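Local structure of peptide ABC transporter, peptide-binding protein (3O6P) at residues Ser74-Asp79 and Thr215-Met220; Asp102-Asp107 and Asp151-Gly156. The protein probably binds peptides outside the cell for uptake by an ABC transporter, the present chain being a fragment from the C-terminal half of this family 5 solute-binding protein. All blocks are in the same frame, centred on the assembly; numbering follows the deposited sequence.

Interaction 1: residues Ser74-Asp79 and Thr215-Met220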
loop_
_atom_site.group_PDB
_atom_site.type_symbol
_atom_site.label_atom_id
_atom_site.label_comp_id
_atom_site.label_asym_id
_atom_site.label_seq_id
_atom_site.Cartn_x
_atom_site.Cartn_y
_atom_site.Cartn_z
ATOM N N SER A 74 9.635 9.260 3.352
ATOM C CA SER A 74 9.333 7.910 2.916
ATOM C C SER A 74 9.607 6.935 4.036
ATOM O O SER A 74 10.673 7.013 4.670
ATOM C CB SER A 74 10.219 7.521 1.712
ATOM O OG SER A 74 9.915 6.193 1.293
ATOM N N GLN A 75 8.691 5.982 4.236
ATOM C CA GLN A 75 8.949 4.855 5.150
ATOM C C GLN A 75 9.028 3.518 4.394
ATOM O O GLN A 75 8.958 2.421 4.996
ATOM C CB GLN A 75 7.855 4.836 6.229
ATOM C CG GLN A 75 7.825 6.214 6.941
ATOM C CD GLN A 75 6.949 6.269 8.160
ATOM O OE1 GLN A 75 5.873 6.904 8.156
ATOM N NE2 GLN A 75 7.410 5.639 9.228
ATOM N N ILE A 76 9.211 3.599 3.079
ATOM C CA ILE A 76 9.346 2.392 2.239
ATOM C C ILE A 76 10.816 2.055 2.075
ATOM O O ILE A 76 11.597 2.902 1.605
ATOM C CB ILE A 76 8.643 2.530 0.885
ATOM C CG1 ILE A 76 7.130 2.708 1.104
ATOM C CG2 ILE A 76 8.987 1.273 -0.036
ATOM C CD1 ILE A 76 6.345 2.826 -0.157
ATOM N N GLU A 77 11.186 0.850 2.521
ATOM C CA GLU A 77 12.552 0.350 2.471
ATOM C C GLU A 77 12.547 -1.045 1.910
ATOM O O GLU A 77 11.595 -1.794 2.108
ATOM C CB GLU A 77 13.136 0.241 3.877
ATOM C CG GLU A 77 14.141 1.306 4.225
ATOM C CD GLU A 77 13.541 2.666 4.206
ATOM O OE1 GLU A 77 12.369 2.799 4.621
ATOM O OE2 GLU A 77 14.232 3.611 3.774
ATOM N N TYR A 78 13.637 -1.393 1.238
ATOM C CA TYR A 78 13.920 -2.776 0.896
ATOM C C TYR A 78 15.071 -3.235 1.785
ATOM O O TYR A 78 16.150 -2.627 1.771
ATOM C CB TYR A 78 14.288 -2.899 -0.594
ATOM C CG TYR A 78 14.911 -4.226 -0.909
ATOM C CD1 TYR A 78 14.192 -5.409 -0.745
ATOM C CD2 TYR A 78 16.230 -4.307 -1.325
ATOM C CE1 TYR A 78 14.782 -6.657 -0.992
ATOM C CE2 TYR A 78 16.817 -5.525 -1.592
ATOM C CZ TYR A 78 16.084 -6.706 -1.416
ATOM O OH TYR A 78 16.668 -7.936 -1.670
ATOM N N ASP A 79 14.830 -4.268 2.593
ATOM C CA ASP A 79 15.870 -4.802 3.474
ATOM C C ASP A 79 15.436 -6.184 3.932
ATOM O O ASP A 79 14.578 -6.307 4.803
ATOM C CB ASP A 79 16.032 -3.846 4.671
ATOM C CG ASP A 79 17.141 -4.254 5.612
ATOM O OD1 ASP A 79 17.452 -5.443 5.734
ATOM O OD2 ASP A 79 17.694 -3.348 6.259
ATOM N N THR A 215 0.748 8.338 8.657
ATOM C CA THR A 215 0.119 7.312 9.507
ATOM C C THR A 215 0.004 5.968 8.772
ATOM O O THR A 215 0.427 4.935 9.290
ATOM C CB THR A 215 -1.266 7.768 9.972
ATOM O OG1 THR A 215 -1.118 8.972 10.752
ATOM C CG2 THR A 215 -1.935 6.684 10.841
ATOM N N ILE A 216 -0.535 5.990 7.565
ATOM C CA ILE A 216 -0.699 4.732 6.817
ATOM C C ILE A 216 0.642 4.136 6.403
ATOM O O ILE A 216 0.796 2.920 6.399
ATOM C CB ILE A 216 -1.691 4.862 5.636
ATOM C CG1 ILE A 216 -2.059 3.473 5.093
ATOM C CG2 ILE A 216 -1.172 5.824 4.561
ATOM C CD1 ILE A 216 -3.229 3.512 4.118
HETATM N N MSE A 217 1.636 4.985 6.110
HETATM C CA MSE A 217 2.966 4.435 5.818
HETATM C C MSE A 217 3.652 3.938 7.070
HETATM O O MSE A 217 4.430 2.965 7.022
HETATM C CB MSE A 217 3.809 5.461 5.072
HETATM C CG MSE A 217 3.285 5.651 3.643
HETATM SE SE MSE A 217 3.402 4.073 2.497
HETATM C CE MSE A 217 1.616 3.350 2.753
ATOM N N GLY A 218 3.332 4.573 8.206
ATOM C CA GLY A 218 3.958 4.194 9.486
ATOM C C GLY A 218 3.511 2.837 10.001
ATOM O O GLY A 218 4.270 2.164 10.689
ATOM N N ASP A 219 2.280 2.437 9.694
ATOM C CA ASP A 219 1.840 1.076 10.054
ATOM C C ASP A 219 1.623 0.212 8.801
ATOM O O ASP A 219 1.021 -0.835 8.884
ATOM C CB ASP A 219 0.647 1.014 11.064
ATOM C CG ASP A 219 -0.678 1.391 10.457
ATOM O OD1 ASP A 219 -0.688 1.929 9.321
ATOM O OD2 ASP A 219 -1.726 1.143 11.121
HETATM N N MSE A 220 2.154 0.673 7.659
HETATM C CA MSE A 220 2.075 -0.024 6.365
HETATM C C MSE A 220 0.701 -0.629 6.101
HETATM O O MSE A 220 0.564 -1.827 5.834
HETATM C CB MSE A 220 3.215 -1.059 6.200
HETATM C CG MSE A 220 3.476 -1.480 4.767
HETATM SE SE MSE A 220 4.133 -0.027 3.662
HETATM C CE MSE A 220 5.792 0.371 4.585
#
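Ile76 and Gln75, in the loop between helices 68-72 and 80-94, pack on the C-terminal turn of helix 202-218, where a Schellman motif ends the helix. The inner part is apolar: Ile76 CD1 meets the selenium SE of Met217 at 4.2 Å, the two side chains crossing at a slant. With CG1 anti to the carbonyl carbon (chi1 -63°) and chi2 extended, the isoleucine carries CD1 forward to the selenomethionine, while Met217 is bent at chi2 and chi3. Pro224 of strand 223-228 touches both. Met220 adds its terminal methyl, with CE 4.4 Å from Ile76 CG1, and also touches Lys27 and Ser30 of helix 23-31. The flexible, unbranched methionine chain, here as selenomethionine, can fold against a branched isoleucine.

At the outer edge, the extended side chain of Gln75 lies over the backbone of Gly218.

Hydrogen bonds shape each segment from within. Ser74 OG accepts from Ile76 N at 3.2 Å, an ST turn that runs from Ser74 to Ile76 and fixes the backbone there; the same hydroxyl also bonds Asn51 O. Met220 is the C-prime residue of the Schellman motif, its positive phi of 42° reversing the chain, and a weak bond joins Met220 N to Met217 O at 3.3 Å. Its CG stands anti to the backbone N (chi1 -161°), and bends at chi2 and chi3 bring Met220 CE to 3.8 Å from Gln75 O.

Interaction 2: residues Asp102-Asp107 and Asp151-Gly156; sequences DILSSD and DAVIGG
Ile103 and Ile154 form the apolar centre on one face of a parallel strand pair, with Ile103 CG2 3.7 Å from Ile154 CD1. The two side chains meet at an angle. In Ile103 CG1 stands anti to the carbonyl carbon (chi1 -50°), which points CG2 at the end of Ile154 and brings CG1 beside Ala152 CB; the small alanine fits directly across from the bulky isoleucine. On the other face Leu104 and Val153 lie side by side and point the same way, Leu104 CD2 touching Val153 CG2 at 3.7 Å. The beta-branched Ile103, Val153 and Ile154 suit extended strands.

Around this core run the backbone bonds. Ala152 N donates a hydrogen bond to Asp102 O, Leu104 N to Ala152 O at 2.7 Å, and Ile154 N to Leu104 O at 2.9 Å. Ala152 thus bonds to Asp102 and Leu104, the residues flanking its partner Ile103, as in any parallel pair. Leu104 N approaches Ala152 O from 31° out of the carbonyl plane. Val153 CA also makes a CA-H...O contact of 3.3 Å with Leu104 O.

At the polar edge Asp151 OD2 uses its anti lone pair to accept the N-H of Asp102, with OD2 2.8 Å from Asp102 N, extending the pairing by a side chain. Asp102 turns its own carboxylate to Thr132 and Ser134, and a water accepts from Asp151 N and probably donates to Asp102 OD2. At the far end another water joins Ser106 N to Ile154 O.

In this mixed sheet, successive beta-alpha-beta crossovers link strands 99-106, 129-136 and 152-158. Strand 129-136 flanks 99-106 and strand 5-11 flanks 152-158; helix 109-125 covers Ile103, while helix 138-147 covers Leu104 and Val153.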
loop_
_atom_site.group_PDB
_atom_site.type_symbol
_atom_site.label_atom_id
_atom_site.label_comp_id
_atom_site.label_asym_id
_atom_site.label_seq_id
_atom_site.Cartn_x
_atom_site.Cartn_y
_atom_site.Cartn_z
ATOM N N ASP A 102 -2.377 -15.838 -0.806
ATOM C CA ASP A 102 -2.580 -15.707 -2.233
ATOM C C ASP A 102 -2.561 -14.230 -2.613
ATOM O O ASP A 102 -3.120 -13.406 -1.900
ATOM C CB ASP A 102 -3.940 -16.314 -2.614
ATOM C CG ASP A 102 -4.163 -16.339 -4.105
ATOM O OD1 ASP A 102 -3.439 -17.077 -4.803
ATOM O OD2 ASP A 102 -5.090 -15.642 -4.577
ATOM N N ILE A 103 -1.950 -13.892 -3.745
ATOM C CA ILE A 103 -2.037 -12.521 -4.250
ATOM C C ILE A 103 -2.928 -12.513 -5.498
ATOM O O ILE A 103 -2.579 -13.098 -6.527
ATOM C CB ILE A 103 -0.658 -11.916 -4.635
ATOM C CG1 ILE A 103 0.360 -12.094 -3.516
ATOM C CG2 ILE A 103 -0.814 -10.408 -5.018
ATOM C CD1 ILE A 103 1.772 -11.691 -3.933
ATOM N N LEU A 104 -4.070 -11.850 -5.388
ATOM C CA LEU A 104 -4.977 -11.659 -6.501
ATOM C C LEU A 104 -4.420 -10.525 -7.366
ATOM O O LEU A 104 -3.947 -9.520 -6.839
ATOM C CB LEU A 104 -6.340 -11.287 -5.932
ATOM C CG LEU A 104 -7.514 -11.039 -6.863
ATOM C CD1 LEU A 104 -7.887 -12.336 -7.605
ATOM C CD2 LEU A 104 -8.688 -10.508 -6.011
ATOM N N SER A 105 -4.454 -10.677 -8.683
ATOM C CA SER A 105 -3.951 -9.616 -9.548
ATOM C C SER A 105 -4.653 -9.609 -10.885
ATOM O O SER A 105 -5.467 -10.489 -11.192
ATOM C CB SER A 105 -2.442 -9.770 -9.786
ATOM O OG SER A 105 -2.176 -10.838 -10.692
ATOM N N SER A 106 -4.318 -8.602 -11.678
ATOM C CA SER A 106 -4.689 -8.557 -13.081
ATOM C C SER A 106 -3.938 -9.671 -13.805
ATOM O O SER A 106 -2.828 -10.060 -13.395
ATOM C CB SER A 106 -4.295 -7.208 -13.674
ATOM O OG SER A 106 -4.526 -7.175 -15.064
ATOM N N ASP A 107 -4.539 -10.168 -14.879
ATOM C CA ASP A 107 -3.883 -11.100 -15.789
ATOM C C ASP A 107 -3.188 -10.381 -16.967
ATOM O O ASP A 107 -2.726 -11.035 -17.907
ATOM C CB ASP A 107 -4.857 -12.200 -16.270
ATOM C CG ASP A 107 -6.067 -11.664 -17.056
ATOM O OD1 ASP A 107 -6.847 -12.523 -17.538
ATOM O OD2 ASP A 107 -6.274 -10.434 -17.195
ATOM N N ASP A 151 -6.336 -12.741 -0.107
ATOM C CA ASP A 151 -5.429 -12.466 0.989
ATOM C C ASP A 151 -4.725 -11.153 0.717
ATOM O O ASP A 151 -4.753 -10.253 1.574
ATOM C CB ASP A 151 -4.397 -13.592 1.146
ATOM C CG ASP A 151 -5.047 -14.922 1.490
ATOM O OD1 ASP A 151 -6.005 -14.956 2.316
ATOM O OD2 ASP A 151 -4.605 -15.940 0.931
ATOM N N ALA A 152 -4.084 -11.050 -0.456
ATOM C CA ALA A 152 -3.552 -9.787 -0.951
ATOM C C ALA A 152 -4.132 -9.514 -2.331
ATOM O O ALA A 152 -4.513 -10.458 -3.064
ATOM C CB ALA A 152 -2.018 -9.823 -1.009
ATOM N N VAL A 153 -4.249 -8.241 -2.683
ATOM C CA VAL A 153 -4.698 -7.900 -4.041
ATOM C C VAL A 153 -3.903 -6.707 -4.565
ATOM O O VAL A 153 -3.752 -5.696 -3.876
ATOM C CB VAL A 153 -6.238 -7.650 -4.150
ATOM C CG1 VAL A 153 -6.722 -6.528 -3.207
ATOM C CG2 VAL A 153 -6.652 -7.389 -5.638
ATOM N N ILE A 154 -3.398 -6.840 -5.786
ATOM C CA ILE A 154 -2.650 -5.732 -6.420
ATOM C C ILE A 154 -3.571 -4.923 -7.304
ATOM O O ILE A 154 -4.313 -5.469 -8.137
ATOM C CB ILE A 154 -1.415 -6.249 -7.195
ATOM C CG1 ILE A 154 -0.410 -6.898 -6.214
ATOM C CG2 ILE A 154 -0.778 -5.098 -7.949
ATOM C CD1 ILE A 154 0.760 -7.595 -6.872
ATOM N N GLY A 155 -3.549 -3.611 -7.114
ATOM C CA GLY A 155 -4.341 -2.711 -7.945
ATOM C C GLY A 155 -3.678 -1.360 -7.893
ATOM O O GLY A 155 -2.502 -1.246 -7.626
ATOM N N GLY A 156 -4.423 -0.322 -8.189
ATOM C CA GLY A 156 -3.836 0.983 -8.070
ATOM C C GLY A 156 -4.857 2.068 -8.234
ATOM O O GLY A 156 -6.059 1.813 -8.359
HETATM O O HOH W 1 -5.931 -13.443 -2.988
HETATM O O HOH W 2 -3.249 -6.111 -10.619
#

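How the interactions relate
From the N terminus, the chain first passes through strand 5-11 and the early helices to the loop 74-79, the opening side of interaction 1. It continues through helix 80-94 into strand 99-106, and interaction 2 closes a loop of 43 residues, holding helix 109-125, strand 129-136 and helix 138-147, when strand 152-158 pairs with it. Only near the C terminus does helix 202-218 return to 74-79, so interaction 2 is nested within interaction 1. The two lie on opposite sides of the chain's centre, their own centres 20 Å apart, without touching. One joins neighbouring strands inside the sheet; the other ties a loop to a helix end.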